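PDB 6F2P: paenibacillus xanthan lyase from Paenibacillus, which cleaves the polysaccharide xanthan by a lyase (elimination) reaction, probably in the cleft between its alpha-helical and beta-sandwich domains as in other family 8 polysaccharide lyases. Local coordinates for residues A[233-237]-A[259-263]; A[268-274]-A[321-325]; A[285-291]-A[580-584]; A[418-424]-A[514-518]. All coordinates share one frame; numbering follows the deposited sequence.

Interaction 1: A[233-237]-A[259-263]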
loop_
_atom_site.group_PDB
_atom_site.type_symbol
_atom_site.label_atom_id
_atom_site.label_comp_id
_atom_site.label_asym_id
_atom_site.label_seq_id
_atom_site.Cartn_x
_atom_site.Cartn_y
_atom_site.Cartn_z
ATOM N N LEU A 233 20.768 -7.648 -3.113
ATOM C CA LEU A 233 20.632 -7.441 -4.553
ATOM C C LEU A 233 21.290 -6.127 -4.950
ATOM O O LEU A 233 22.127 -6.093 -5.853
ATOM C CB LEU A 233 19.174 -7.418 -4.987
ATOM C CG LEU A 233 18.347 -8.700 -5.009
ATOM C CD1 LEU A 233 16.967 -8.380 -5.562
ATOM C CD2 LEU A 233 19.000 -9.775 -5.846
ATOM N N LEU A 234 20.915 -5.049 -4.266
ATOM C CA LEU A 234 21.508 -3.737 -4.511
ATOM C C LEU A 234 23.033 -3.808 -4.521
ATOM O O LEU A 234 23.688 -3.215 -5.384
ATOM C CB LEU A 234 21.052 -2.727 -3.458
ATOM C CG LEU A 234 21.702 -1.338 -3.569
ATOM C CD1 LEU A 234 21.251 -0.573 -4.815
ATOM C CD2 LEU A 234 21.453 -0.509 -2.333
ATOM N N SER A 235 23.593 -4.547 -3.569
ATOM C CA SER A 235 25.042 -4.633 -3.438
ATOM C C SER A 235 25.693 -5.280 -4.651
ATOM O O SER A 235 26.546 -4.674 -5.301
ATOM C CB SER A 235 25.423 -5.414 -2.186
ATOM O OG SER A 235 26.778 -5.176 -1.864
ATOM N N GLY A 236 25.280 -6.508 -4.955
ATOM C CA GLY A 236 25.823 -7.250 -6.080
ATOM C C GLY A 236 25.645 -6.561 -7.421
ATOM O O GLY A 236 26.557 -6.555 -8.253
ATOM N N ILE A 237 24.469 -5.981 -7.638
ATOM C CA ILE A 237 24.199 -5.254 -8.875
ATOM C C ILE A 237 25.047 -3.979 -9.001
ATOM O O ILE A 237 25.628 -3.708 -10.054
ATOM C CB ILE A 237 22.697 -4.953 -9.038
ATOM C CG1 ILE A 237 21.930 -6.268 -9.205
ATOM C CG2 ILE A 237 22.461 -4.031 -10.222
ATOM C CD1 ILE A 237 20.442 -6.131 -9.106
ATOM N N VAL A 259 18.052 0.918 -10.844
ATOM C CA VAL A 259 18.954 0.701 -9.718
ATOM C C VAL A 259 19.315 2.033 -9.065
ATOM O O VAL A 259 19.479 2.112 -7.856
ATOM C CB VAL A 259 20.231 -0.057 -10.145
ATOM C CG1 VAL A 259 21.171 -0.251 -8.965
ATOM C CG2 VAL A 259 19.864 -1.395 -10.761
ATOM N N TYR A 260 19.423 3.089 -9.862
ATOM C CA TYR A 260 19.702 4.404 -9.296
ATOM C C TYR A 260 18.465 4.939 -8.577
ATOM O O TYR A 260 18.573 5.511 -7.496
ATOM C CB TYR A 260 20.219 5.370 -10.364
ATOM C CG TYR A 260 21.475 4.849 -11.017
ATOM C CD1 TYR A 260 22.721 5.095 -10.463
ATOM C CD2 TYR A 260 21.411 4.064 -12.163
ATOM C CE1 TYR A 260 23.869 4.589 -11.040
ATOM C CE2 TYR A 260 22.555 3.554 -12.745
ATOM C CZ TYR A 260 23.779 3.824 -12.183
ATOM O OH TYR A 260 24.922 3.328 -12.763
ATOM N N ARG A 261 17.295 4.714 -9.165
ATOM C CA ARG A 261 16.049 5.120 -8.541
ATOM C C ARG A 261 15.859 4.435 -7.187
ATOM O O ARG A 261 15.340 5.063 -6.243
ATOM C CB ARG A 261 14.844 4.827 -9.448
ATOM C CG ARG A 261 14.856 5.508 -10.819
ATOM C CD ARG A 261 15.402 6.930 -10.784
ATOM N NE ARG A 261 14.620 7.829 -9.934
ATOM C CZ ARG A 261 14.914 9.112 -9.737
ATOM N NH1 ARG A 261 15.969 9.653 -10.339
ATOM N NH2 ARG A 261 14.155 9.855 -8.937
ATOM N N TRP A 262 16.271 3.164 -7.100
ATOM C CA TRP A 262 16.115 2.375 -5.866
ATOM C C TRP A 262 16.666 3.118 -4.659
ATOM O O TRP A 262 16.079 3.082 -3.577
ATOM C CB TRP A 262 16.803 1.011 -5.962
ATOM C CG TRP A 262 16.176 0.061 -6.947
ATOM C CD1 TRP A 262 14.942 0.172 -7.528
ATOM C CD2 TRP A 262 16.761 -1.143 -7.473
ATOM N NE1 TRP A 262 14.724 -0.892 -8.375
ATOM C CE2 TRP A 262 15.825 -1.709 -8.361
ATOM C CE3 TRP A 262 17.985 -1.791 -7.283
ATOM C CZ2 TRP A 262 16.075 -2.896 -9.055
ATOM C CZ3 TRP A 262 18.229 -2.973 -7.970
ATOM C CH2 TRP A 262 17.281 -3.510 -8.844
ATOM N N ILE A 263 17.789 3.800 -4.856
ATOM C CA ILE A 263 18.378 4.613 -3.803
ATOM C C ILE A 263 17.412 5.688 -3.302
ATOM O O ILE A 263 17.176 5.797 -2.101
ATOM C CB ILE A 263 19.681 5.262 -4.273
ATOM C CG1 ILE A 263 20.660 4.187 -4.765
ATOM C CG2 ILE A 263 20.290 6.096 -3.168
ATOM C CD1 ILE A 263 20.868 3.043 -3.789
#
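Helix-helix packing within the alpha-helical domain of a family 8 polysaccharide lyase brings Leu234 and Ile237, on helix 229-244, against Val259, Trp262 and Ile263 on helix 256-267. The two short axes run at 136° to each other and come no closer than 11.2 Å, so side chains rather than backbones bridge the gap, and no hydrogen bond crosses it. Leu234 touches Val259, Trp262 and Ile263. With its CG anti to the backbone N (chi1 176°), its CD1 lies near Val259 CG1 and meets Ile263 CD1 at 3.8 Å, the two side chains crossing at about a right angle.

Ile237 divides its work between two branches. Its CG2 meets Val259 CG2 at 3.7 Å, while the CG1 arm, set beside the backbone N (chi1 -66°), carries CD1 to the edge of the Trp262 indole, near the ring plane. An alanine in place of Ile237 would remove both branches and is likely to open a gap between Val259 CG2 and the indole edge. Val259 also supports the indole from within its own helix, its CA lying above one face of the Trp262 ring, toward the rim. Phe211 stacks with the Trp262 ring, and Leu172 of helix 168-184 packs on Ile237, so the contact is buried. At the indole edge, Ile237 CD1 is 4.0 Å from Trp262 CZ3.

Interaction 2: A[268-274]-A[321-325]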
loop_
_atom_site.group_PDB
_atom_site.type_symbol
_atom_site.label_atom_id
_atom_site.label_comp_id
_atom_site.label_asym_id
_atom_site.label_seq_id
_atom_site.Cartn_x
_atom_site.Cartn_y
_atom_site.Cartn_z
ATOM N N GLU A 268 17.220 5.518 0.677
ATOM C CA GLU A 268 17.326 6.794 1.367
ATOM C C GLU A 268 16.236 7.016 2.437
ATOM O O GLU A 268 16.542 7.481 3.536
ATOM C CB GLU A 268 17.367 7.953 0.361
ATOM C CG GLU A 268 17.788 9.272 0.976
ATOM C CD GLU A 268 17.678 10.422 0.011
ATOM O OE1 GLU A 268 16.992 10.256 -1.013
ATOM O OE2 GLU A 268 18.280 11.490 0.267
ATOM N N PRO A 269 14.967 6.678 2.133
ATOM C CA PRO A 269 13.990 6.947 3.196
ATOM C C PRO A 269 14.159 6.020 4.403
ATOM O O PRO A 269 13.650 6.312 5.489
ATOM C CB PRO A 269 12.632 6.678 2.522
ATOM C CG PRO A 269 12.909 6.642 1.058
ATOM C CD PRO A 269 14.327 6.179 0.903
ATOM N N PHE A 270 14.865 4.911 4.214
ATOM C CA PHE A 270 14.985 3.919 5.273
ATOM C C PHE A 270 16.303 3.982 6.007
ATOM O O PHE A 270 16.565 3.155 6.884
ATOM C CB PHE A 270 14.748 2.506 4.738
ATOM C CG PHE A 270 13.350 2.277 4.258
ATOM C CD1 PHE A 270 12.294 2.271 5.153
ATOM C CD2 PHE A 270 13.089 2.081 2.912
ATOM C CE1 PHE A 270 11.001 2.064 4.715
ATOM C CE2 PHE A 270 11.808 1.871 2.471
ATOM C CZ PHE A 270 10.761 1.862 3.373
ATOM N N ILE A 271 17.140 4.952 5.656
ATOM C CA ILE A 271 18.356 5.171 6.427
ATOM C C ILE A 271 18.195 6.412 7.261
ATOM O O ILE A 271 18.162 7.528 6.732
ATOM C CB ILE A 271 19.611 5.310 5.555
ATOM C CG1 ILE A 271 19.897 3.994 4.842
ATOM C CG2 ILE A 271 20.823 5.710 6.413
ATOM C CD1 ILE A 271 21.009 4.100 3.854
ATOM N N TYR A 272 18.063 6.218 8.568
ATOM C CA TYR A 272 17.985 7.354 9.456
ATOM C C TYR A 272 19.307 7.521 10.173
ATOM O O TYR A 272 19.651 6.728 11.042
ATOM C CB TYR A 272 16.832 7.222 10.449
ATOM C CG TYR A 272 16.488 8.549 11.067
ATOM C CD1 TYR A 272 15.677 9.458 10.393
ATOM C CD2 TYR A 272 17.008 8.919 12.298
ATOM C CE1 TYR A 272 15.375 10.681 10.940
ATOM C CE2 TYR A 272 16.708 10.147 12.860
ATOM C CZ TYR A 272 15.893 11.025 12.175
ATOM O OH TYR A 272 15.597 12.248 12.733
ATOM N N LYS A 273 20.054 8.546 9.775
ATOM C CA LYS A 273 21.329 8.870 10.405
ATOM C C LYS A 273 22.226 7.649 10.640
ATOM O O LYS A 273 22.796 7.473 11.719
ATOM C CB LYS A 273 21.083 9.644 11.699
ATOM C CG LYS A 273 20.327 10.947 11.466
ATOM C CD LYS A 273 20.104 11.701 12.760
ATOM C CE LYS A 273 19.473 13.050 12.492
ATOM N NZ LYS A 273 19.373 13.864 13.738
ATOM N N GLY A 274 22.325 6.800 9.623
ATOM C CA GLY A 274 23.228 5.665 9.661
ATOM C C GLY A 274 22.569 4.373 10.092
ATOM O O GLY A 274 23.224 3.333 10.181
ATOM N N MET A 321 24.292 12.529 0.207
ATOM C CA MET A 321 23.609 11.825 1.275
ATOM C C MET A 321 24.593 10.941 2.062
ATOM O O MET A 321 24.554 10.899 3.296
ATOM C CB MET A 321 22.389 11.057 0.742
ATOM C CG MET A 321 22.701 9.898 -0.187
ATOM S SD MET A 321 21.211 9.029 -0.720
ATOM C CE MET A 321 20.603 10.118 -2.002
ATOM N N VAL A 322 25.498 10.270 1.352
ATOM C CA VAL A 322 26.526 9.469 2.007
ATOM C C VAL A 322 27.435 10.332 2.886
ATOM O O VAL A 322 27.782 9.936 4.002
ATOM C CB VAL A 322 27.349 8.643 0.992
ATOM C CG1 VAL A 322 28.584 8.022 1.644
ATOM C CG2 VAL A 322 26.488 7.559 0.400
ATOM N N LYS A 323 27.801 11.517 2.406
ATOM C CA LYS A 323 28.621 12.410 3.217
ATOM C C LYS A 323 27.925 12.739 4.527
ATOM O O LYS A 323 28.527 12.623 5.597
ATOM C CB LYS A 323 28.967 13.701 2.475
ATOM C CG LYS A 323 29.955 14.586 3.233
ATOM C CD LYS A 323 30.676 15.552 2.311
ATOM C CE LYS A 323 31.795 16.278 3.048
ATOM N NZ LYS A 323 32.609 17.151 2.149
ATOM N N TYR A 324 26.659 13.142 4.425
ATOM C CA TYR A 324 25.807 13.432 5.578
ATOM C C TYR A 324 25.882 12.330 6.619
ATOM O O TYR A 324 26.144 12.593 7.793
ATOM C CB TYR A 324 24.350 13.610 5.130
ATOM C CG TYR A 324 23.359 13.852 6.256
ATOM C CD1 TYR A 324 23.401 15.022 7.006
ATOM C CD2 TYR A 324 22.372 12.924 6.556
ATOM C CE1 TYR A 324 22.493 15.257 8.033
ATOM C CE2 TYR A 324 21.458 13.149 7.582
ATOM C CZ TYR A 324 21.523 14.321 8.314
ATOM O OH TYR A 324 20.627 14.565 9.339
ATOM N N TRP A 325 25.665 11.095 6.176
ATOM C CA TRP A 325 25.679 9.952 7.073
ATOM C C TRP A 325 27.065 9.659 7.652
ATOM O O TRP A 325 27.183 9.189 8.786
ATOM C CB TRP A 325 25.150 8.710 6.358
ATOM C CG TRP A 325 23.701 8.797 5.974
ATOM C CD1 TRP A 325 22.688 9.390 6.683
ATOM C CD2 TRP A 325 23.099 8.270 4.780
ATOM N NE1 TRP A 325 21.496 9.257 6.004
ATOM C CE2 TRP A 325 21.723 8.578 4.833
ATOM C CE3 TRP A 325 23.592 7.570 3.670
ATOM C CZ2 TRP A 325 20.839 8.206 3.822
ATOM C CZ3 TRP A 325 22.715 7.205 2.667
ATOM C CH2 TRP A 325 21.354 7.520 2.748
HETATM O O HOH W 1 19.220 10.379 7.399
#
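This is a largely apolar contact in the alpha-helical domain, where the chain leaving helix 256-267 passes through a 3-10 turn and a short strand and lies against helix 312-328. Its main element is Ile271 over the indole of Trp325. Ile271 CG2 sits 3.7 Å from the centroid of the five-membered ring of Trp325, 23° off the ring normal, which defines a CH-pi contact. Ile271 CD1 extends over the six-membered ring and meets Trp325 CH2 at 3.6 Å. The carbonyl oxygen of Met321 lies above the opposite face, so the indole is held between the strand and its own helix.

Beside the ring, Met321 bends at chi3 (79°), which brings its CE to 3.5 Å from Glu268 OE2; SD crosses the extended glutamate near its CG. The charge of Glu268 is answered by a salt bridge to Arg358. At the other end, Lys273 CE passes the Tyr324 hydroxyl, and Lys273 CA and Gly274 N approach Trp325 CD1.

The polar join is made by one water in the plane of the indole. It accepts from Trp325 NE1 at 2.9 Å and from Lys273 N, and donates to Ile271 O. Thus the indole N-H is satisfied without any direct hydrogen bond between the segments: Ile271 covers one face, the Met321 oxygen lies over the rim of the other, and the water links the ring's edge to the backbone of Ile271 and Lys273.

Interaction 3: A[285-291]-A[580-584]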
loop_
_atom_site.group_PDB
_atom_site.type_symbol
_atom_site.label_atom_id
_atom_site.label_comp_id
_atom_site.label_asym_id
_atom_site.label_seq_id
_atom_site.Cartn_x
_atom_site.Cartn_y
_atom_site.Cartn_z
ATOM N N ILE A 285 16.530 -8.842 11.864
ATOM C CA ILE A 285 16.591 -8.047 13.084
ATOM C C ILE A 285 17.116 -8.915 14.209
ATOM O O ILE A 285 17.512 -8.402 15.254
ATOM C CB ILE A 285 15.223 -7.455 13.484
ATOM C CG1 ILE A 285 14.187 -8.564 13.705
ATOM C CG2 ILE A 285 14.746 -6.464 12.438
ATOM C CD1 ILE A 285 12.896 -8.078 14.366
ATOM N N SER A 286 17.126 -10.230 13.980
ATOM C CA SER A 286 17.613 -11.188 14.972
ATOM C C SER A 286 19.088 -11.543 14.831
ATOM O O SER A 286 19.548 -12.478 15.464
ATOM C CB SER A 286 16.790 -12.476 14.937
ATOM O OG SER A 286 17.032 -13.203 13.747
ATOM N N ARG A 287 19.831 -10.812 14.006
ATOM C CA ARG A 287 21.267 -11.072 13.857
ATOM C C ARG A 287 22.088 -10.063 14.648
ATOM O O ARG A 287 22.088 -8.870 14.337
ATOM C CB ARG A 287 21.674 -11.079 12.378
ATOM C CG ARG A 287 21.091 -12.255 11.635
ATOM C CD ARG A 287 21.294 -12.182 10.139
ATOM N NE ARG A 287 20.627 -13.315 9.498
ATOM C CZ ARG A 287 20.344 -13.395 8.200
ATOM N NH1 ARG A 287 20.674 -12.406 7.380
ATOM N NH2 ARG A 287 19.725 -14.469 7.723
ATOM N N HIS A 288 22.788 -10.545 15.673
ATOM C CA HIS A 288 23.511 -9.653 16.578
ATOM C C HIS A 288 24.599 -8.862 15.876
ATOM O O HIS A 288 24.879 -7.726 16.241
ATOM C CB HIS A 288 24.099 -10.416 17.764
ATOM C CG HIS A 288 25.186 -11.377 17.398
ATOM N ND1 HIS A 288 26.522 -11.044 17.456
ATOM C CD2 HIS A 288 25.133 -12.667 16.985
ATOM C CE1 HIS A 288 27.245 -12.086 17.084
ATOM N NE2 HIS A 288 26.428 -13.081 16.791
ATOM N N GLY A 289 25.208 -9.466 14.863
ATOM C CA GLY A 289 26.285 -8.816 14.141
ATOM C C GLY A 289 25.751 -7.932 13.032
ATOM O O GLY A 289 26.513 -7.319 12.284
ATOM N N LEU A 290 24.431 -7.863 12.924
ATOM C CA LEU A 290 23.819 -7.141 11.826
ATOM C C LEU A 290 22.667 -6.274 12.312
ATOM O O LEU A 290 21.582 -6.267 11.728
ATOM C CB LEU A 290 23.341 -8.127 10.770
ATOM C CG LEU A 290 23.223 -7.616 9.340
ATOM C CD1 LEU A 290 24.490 -6.875 8.919
ATOM C CD2 LEU A 290 22.946 -8.803 8.433
ATOM N N GLN A 291 22.918 -5.538 13.389
ATOM C CA GLN A 291 21.950 -4.578 13.897
ATOM C C GLN A 291 21.849 -3.373 12.956
ATOM O O GLN A 291 22.694 -3.197 12.075
ATOM C CB GLN A 291 22.320 -4.176 15.324
ATOM C CG GLN A 291 22.279 -5.367 16.270
ATOM C CD GLN A 291 22.733 -5.044 17.679
ATOM O OE1 GLN A 291 22.020 -4.396 18.446
ATOM N NE2 GLN A 291 23.924 -5.509 18.033
ATOM N N TRP A 580 21.089 -12.997 22.388
ATOM C CA TRP A 580 20.620 -13.119 21.013
ATOM C C TRP A 580 20.130 -14.512 20.656
ATOM O O TRP A 580 19.397 -14.681 19.680
ATOM C CB TRP A 580 21.722 -12.678 20.057
ATOM C CG TRP A 580 21.895 -11.217 20.099
ATOM C CD1 TRP A 580 22.732 -10.513 20.908
ATOM C CD2 TRP A 580 21.177 -10.256 19.321
ATOM N NE1 TRP A 580 22.593 -9.169 20.671
ATOM C CE2 TRP A 580 21.641 -8.986 19.702
ATOM C CE3 TRP A 580 20.196 -10.348 18.328
ATOM C CZ2 TRP A 580 21.159 -7.819 19.122
ATOM C CZ3 TRP A 580 19.720 -9.194 17.764
ATOM C CH2 TRP A 580 20.199 -7.945 18.160
ATOM N N SER A 581 20.539 -15.503 21.446
ATOM C CA SER A 581 20.184 -16.896 21.203
ATOM C C SER A 581 18.683 -17.101 21.202
ATOM O O SER A 581 18.165 -17.943 20.466
ATOM C CB SER A 581 20.829 -17.794 22.249
ATOM O OG SER A 581 22.189 -18.008 21.928
ATOM N N SER A 582 17.996 -16.326 22.037
ATOM C CA SER A 582 16.541 -16.342 22.100
ATOM C C SER A 582 15.926 -15.897 20.773
ATOM O O SER A 582 14.877 -16.399 20.364
ATOM C CB SER A 582 16.058 -15.425 23.218
ATOM O OG SER A 582 16.591 -15.826 24.464
ATOM N N LEU A 583 16.582 -14.963 20.094
ATOM C CA LEU A 583 16.048 -14.466 18.831
ATOM C C LEU A 583 16.534 -15.301 17.663
ATOM O O LEU A 583 15.800 -15.507 16.684
ATOM C CB LEU A 583 16.429 -13.003 18.602
ATOM C CG LEU A 583 15.767 -11.955 19.491
ATOM C CD1 LEU A 583 16.488 -11.838 20.840
ATOM C CD2 LEU A 583 15.734 -10.618 18.770
ATOM N N ASN A 584 17.771 -15.783 17.774
ATOM C CA ASN A 584 18.414 -16.494 16.675
ATOM C C ASN A 584 19.297 -17.619 17.175
ATOM O O ASN A 584 20.314 -17.373 17.817
ATOM C CB ASN A 584 19.250 -15.525 15.830
ATOM C CG ASN A 584 19.515 -16.055 14.448
ATOM O OD1 ASN A 584 19.732 -17.250 14.264
ATOM N ND2 ASN A 584 19.488 -15.179 13.461
#
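Trp580, on the loop between strands 566-578 and 595-607 of the super-sandwich domain, inserts its side chain against residues 285-291, which lead into helix 292-307 of the alpha-helical domain. From CB, the side chain takes CG beside its own backbone N (chi1 -72°), and the indole lies with one face under His288. His288 CB lies over the five-membered ring, a CH-pi placement whose exact closeness is doubtful; the His288 imidazole is inclined at 51° to the indole, neither stacked nor edge-to-face. NE1 is hydrogen-bonded to His425 ND1. Further out, Trp580 CE3 nears Ser286 O at 3.6 Å. Trp580 CZ3 meets Ile285 O at 3.4 Å, with that oxygen in the indole plane at the edge. Trp580 CZ2 packs against Gln291 CD at 3.5 Å.

The Gln291 amide is steadied at both ends: NE2 donates to a lone pair of His288 O at 3.0 Å, and OE1 accepts from His425 N. With the indole cut back to an alanine, a gap is likely to open beneath His288 and beside Gln291, and His425 would lose its indole partner. Alongside, Asn584 ND2 makes only weak bonds to Ser286 O, at 3.4 Å, and to Ser286 OG, which is also hydrogen-bonded to Arg283 O and Asn401 N. The domains are therefore joined here chiefly by indole packing, while Glu400 bridges the two segments by a salt bridge to Arg287 and a hydrogen bond from Asn584 ND2.

Interaction 4: A[418-424]-A[514-518]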
loop_
_atom_site.group_PDB
_atom_site.type_symbol
_atom_site.label_atom_id
_atom_site.label_comp_id
_atom_site.label_asym_id
_atom_site.label_seq_id
_atom_site.Cartn_x
_atom_site.Cartn_y
_atom_site.Cartn_z
ATOM N N ASP A 418 19.266 9.751 19.402
ATOM C CA ASP A 418 19.730 8.565 20.102
ATOM C C ASP A 418 20.004 7.479 19.072
ATOM O O ASP A 418 19.219 6.542 18.922
ATOM C CB ASP A 418 18.676 8.098 21.108
ATOM C CG ASP A 418 19.154 6.941 21.956
ATOM O OD1 ASP A 418 20.353 6.619 21.903
ATOM O OD2 ASP A 418 18.327 6.355 22.679
ATOM N N LEU A 419 21.128 7.614 18.372
ATOM C CA LEU A 419 21.454 6.764 17.227
ATOM C C LEU A 419 21.510 5.278 17.553
ATOM O O LEU A 419 21.346 4.437 16.667
ATOM C CB LEU A 419 22.781 7.198 16.586
ATOM C CG LEU A 419 22.876 8.657 16.129
ATOM C CD1 LEU A 419 24.142 8.870 15.326
ATOM C CD2 LEU A 419 21.651 9.065 15.329
ATOM N N SER A 420 21.738 4.949 18.820
ATOM C CA SER A 420 21.974 3.559 19.187
ATOM C C SER A 420 20.715 2.869 19.692
ATOM O O SER A 420 20.753 1.690 20.048
ATOM C CB SER A 420 23.080 3.454 20.242
ATOM O OG SER A 420 22.588 3.831 21.512
ATOM N N GLN A 421 19.612 3.611 19.719
ATOM C CA GLN A 421 18.366 3.133 20.303
ATOM C C GLN A 421 18.028 1.684 19.963
ATOM O O GLN A 421 17.707 0.894 20.848
ATOM C CB GLN A 421 17.204 4.054 19.917
ATOM C CG GLN A 421 15.839 3.582 20.405
ATOM C CD GLN A 421 15.752 3.485 21.921
ATOM O OE1 GLN A 421 14.957 2.715 22.457
ATOM N NE2 GLN A 421 16.569 4.266 22.617
ATOM N N PHE A 422 18.120 1.334 18.686
ATOM C CA PHE A 422 17.675 0.019 18.238
ATOM C C PHE A 422 18.829 -0.932 17.973
ATOM O O PHE A 422 18.612 -2.092 17.613
ATOM C CB PHE A 422 16.771 0.140 17.010
ATOM C CG PHE A 422 15.538 0.953 17.261
ATOM C CD1 PHE A 422 14.545 0.479 18.100
ATOM C CD2 PHE A 422 15.384 2.200 16.689
ATOM C CE1 PHE A 422 13.417 1.228 18.355
ATOM C CE2 PHE A 422 14.254 2.948 16.936
ATOM C CZ PHE A 422 13.268 2.460 17.769
ATOM N N ASN A 423 20.051 -0.435 18.136
ATOM C CA ASN A 423 21.223 -1.302 18.190
ATOM C C ASN A 423 21.728 -1.366 19.636
ATOM O O ASN A 423 20.946 -1.139 20.562
ATOM C CB ASN A 423 22.308 -0.876 17.186
ATOM C CG ASN A 423 22.574 0.615 17.195
ATOM O OD1 ASN A 423 23.398 1.102 17.968
ATOM N ND2 ASN A 423 21.885 1.352 16.317
ATOM N N ASP A 424 23.002 -1.687 19.842
ATOM C CA ASP A 424 23.536 -1.768 21.200
ATOM C C ASP A 424 22.718 -2.790 22.012
ATOM O O ASP A 424 22.466 -2.615 23.206
ATOM C CB ASP A 424 23.535 -0.366 21.828
ATOM C CG ASP A 424 24.063 -0.340 23.250
ATOM O OD1 ASP A 424 25.045 -1.061 23.558
ATOM O OD2 ASP A 424 23.465 0.412 24.060
ATOM N N ASN A 514 8.339 1.754 24.622
ATOM C CA ASN A 514 9.232 0.796 25.254
ATOM C C ASN A 514 10.648 1.206 24.903
ATOM O O ASN A 514 11.277 0.606 24.046
ATOM C CB ASN A 514 8.941 -0.640 24.803
ATOM C CG ASN A 514 9.515 -1.670 25.764
ATOM O OD1 ASN A 514 10.383 -1.350 26.574
ATOM N ND2 ASN A 514 9.030 -2.902 25.688
ATOM N N ARG A 515 11.138 2.256 25.556
ATOM C CA ARG A 515 12.359 2.922 25.125
ATOM C C ARG A 515 13.569 2.430 25.885
ATOM O O ARG A 515 13.512 2.276 27.102
ATOM C CB ARG A 515 12.234 4.429 25.355
ATOM C CG ARG A 515 13.272 5.272 24.626
ATOM C CD ARG A 515 12.885 5.431 23.165
ATOM N NE ARG A 515 13.831 6.257 22.422
ATOM C CZ ARG A 515 13.814 6.383 21.099
ATOM N NH1 ARG A 515 12.901 5.732 20.395
ATOM N NH2 ARG A 515 14.709 7.145 20.481
ATOM N N LYS A 516 14.672 2.211 25.176
ATOM C CA LYS A 516 15.922 1.870 25.842
ATOM C C LYS A 516 16.545 3.123 26.434
ATOM O O LYS A 516 16.583 4.167 25.785
ATOM C CB LYS A 516 16.903 1.203 24.883
ATOM C CG LYS A 516 17.979 0.415 25.601
ATOM C CD LYS A 516 19.271 0.430 24.840
ATOM C CE LYS A 516 19.096 -0.143 23.466
ATOM N NZ LYS A 516 20.268 0.202 22.630
ATOM N N LEU A 517 17.043 3.010 27.660
ATOM C CA LEU A 517 17.534 4.165 28.402
ATOM C C LEU A 517 19.058 4.219 28.434
ATOM O O LEU A 517 19.726 3.370 27.841
ATOM C CB LEU A 517 16.965 4.148 29.823
ATOM C CG LEU A 517 15.441 3.992 29.842
ATOM C CD1 LEU A 517 14.885 4.017 31.256
ATOM C CD2 LEU A 517 14.801 5.086 28.995
ATOM N N ASN A 518 19.608 5.220 29.117
ATOM C CA ASN A 518 21.047 5.288 29.309
ATOM C C ASN A 518 21.519 4.152 30.217
ATOM O O ASN A 518 20.703 3.358 30.697
ATOM C CB ASN A 518 21.485 6.660 29.830
ATOM C CG ASN A 518 20.853 7.021 31.163
ATOM O OD1 ASN A 518 20.552 6.159 31.995
ATOM N ND2 ASN A 518 20.659 8.314 31.376
HETATM O O HOH W 2 15.438 8.192 22.992
HETATM O O HOH W 3 16.050 6.958 18.198
HETATM O O HOH W 4 18.598 5.834 25.418
HETATM O O HOH W 5 12.106 1.554 21.699
#
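Two overlapping type I turns, Asp418 to Gln421 and Ser420 to Asn423, pack on strand 508-516 of the super-sandwich domain at Arg515 and Lys516, and Gln421 and Lys516 form the tight part. The Gln421 amide pairs with the backbone of Lys516 at both ends: OE1 accepts from Lys516 N at 2.8 Å on a lone pair, and NE2 donates to Lys516 O at 3.2 Å along a nearly straight line (178°). NE2 also donates to Asp418 OD2, from above the carboxylate plane, so the amide oxygen and nitrogen are both engaged, which fixes the amide flip.

The same amide lies stacked on the guanidinium of Arg515, with planes 7° apart and Gln421 CG over the centre of one face. Arg515 NE and Gln421 NE2, both donors, face each other without bonding; Arg515 NH1 is instead bonded to Leu414 O. Gln421 CG also lies 3.7 Å above the centre of the Phe422 ring.

The looser margin is bridged by ordered waters. One accepts from Arg515 NE and donates weakly to Asp418 OD2; a second accepts from Arg515 NH2, a third lies between Asp418 OD2 and Lys516 O, and another bridges Gln421 OE1 to Asn514 O. Asp418 OD2 and Arg515 NH2, 4.3 Å apart, are too far for a salt bridge, and the oxygen lies well out of the guanidinium plane.

Lys516, bent at chi2 and chi3, brings its ammonium into the turns. NZ forms a 3.5 Å salt bridge with Asp424 OD2, whose carboxylate also pairs with Arg597, and Lys516 NZ donates to Ser420 O at 3.0 Å and to Asn423 O at 2.6 Å.

Overall arrangement
Interactions 1 and 2 follow each other through helix 256-267: their centres are 15 Å apart, and Ile263 CG2 packs on Met321 SD at 3.9 Å. Interaction 2 in turn meets interaction 4 where Lys273 CB touches Leu419 CD2 at 3.7 Å, a point where the helical and super-sandwich domains come together. Interaction 3 joins the same two domains elsewhere, its centre 16 Å from that of interaction 4, with Gln291 OE1 lying 3.2 Å from Asp424 N. A bound calcium ion is about 7 Å from the Asn423 side chain, and one is about 10 Å from that of Gln291. Contacts 2, 3 and 4 therefore gather along the domain junction, while interaction 1 lies within the helical domain.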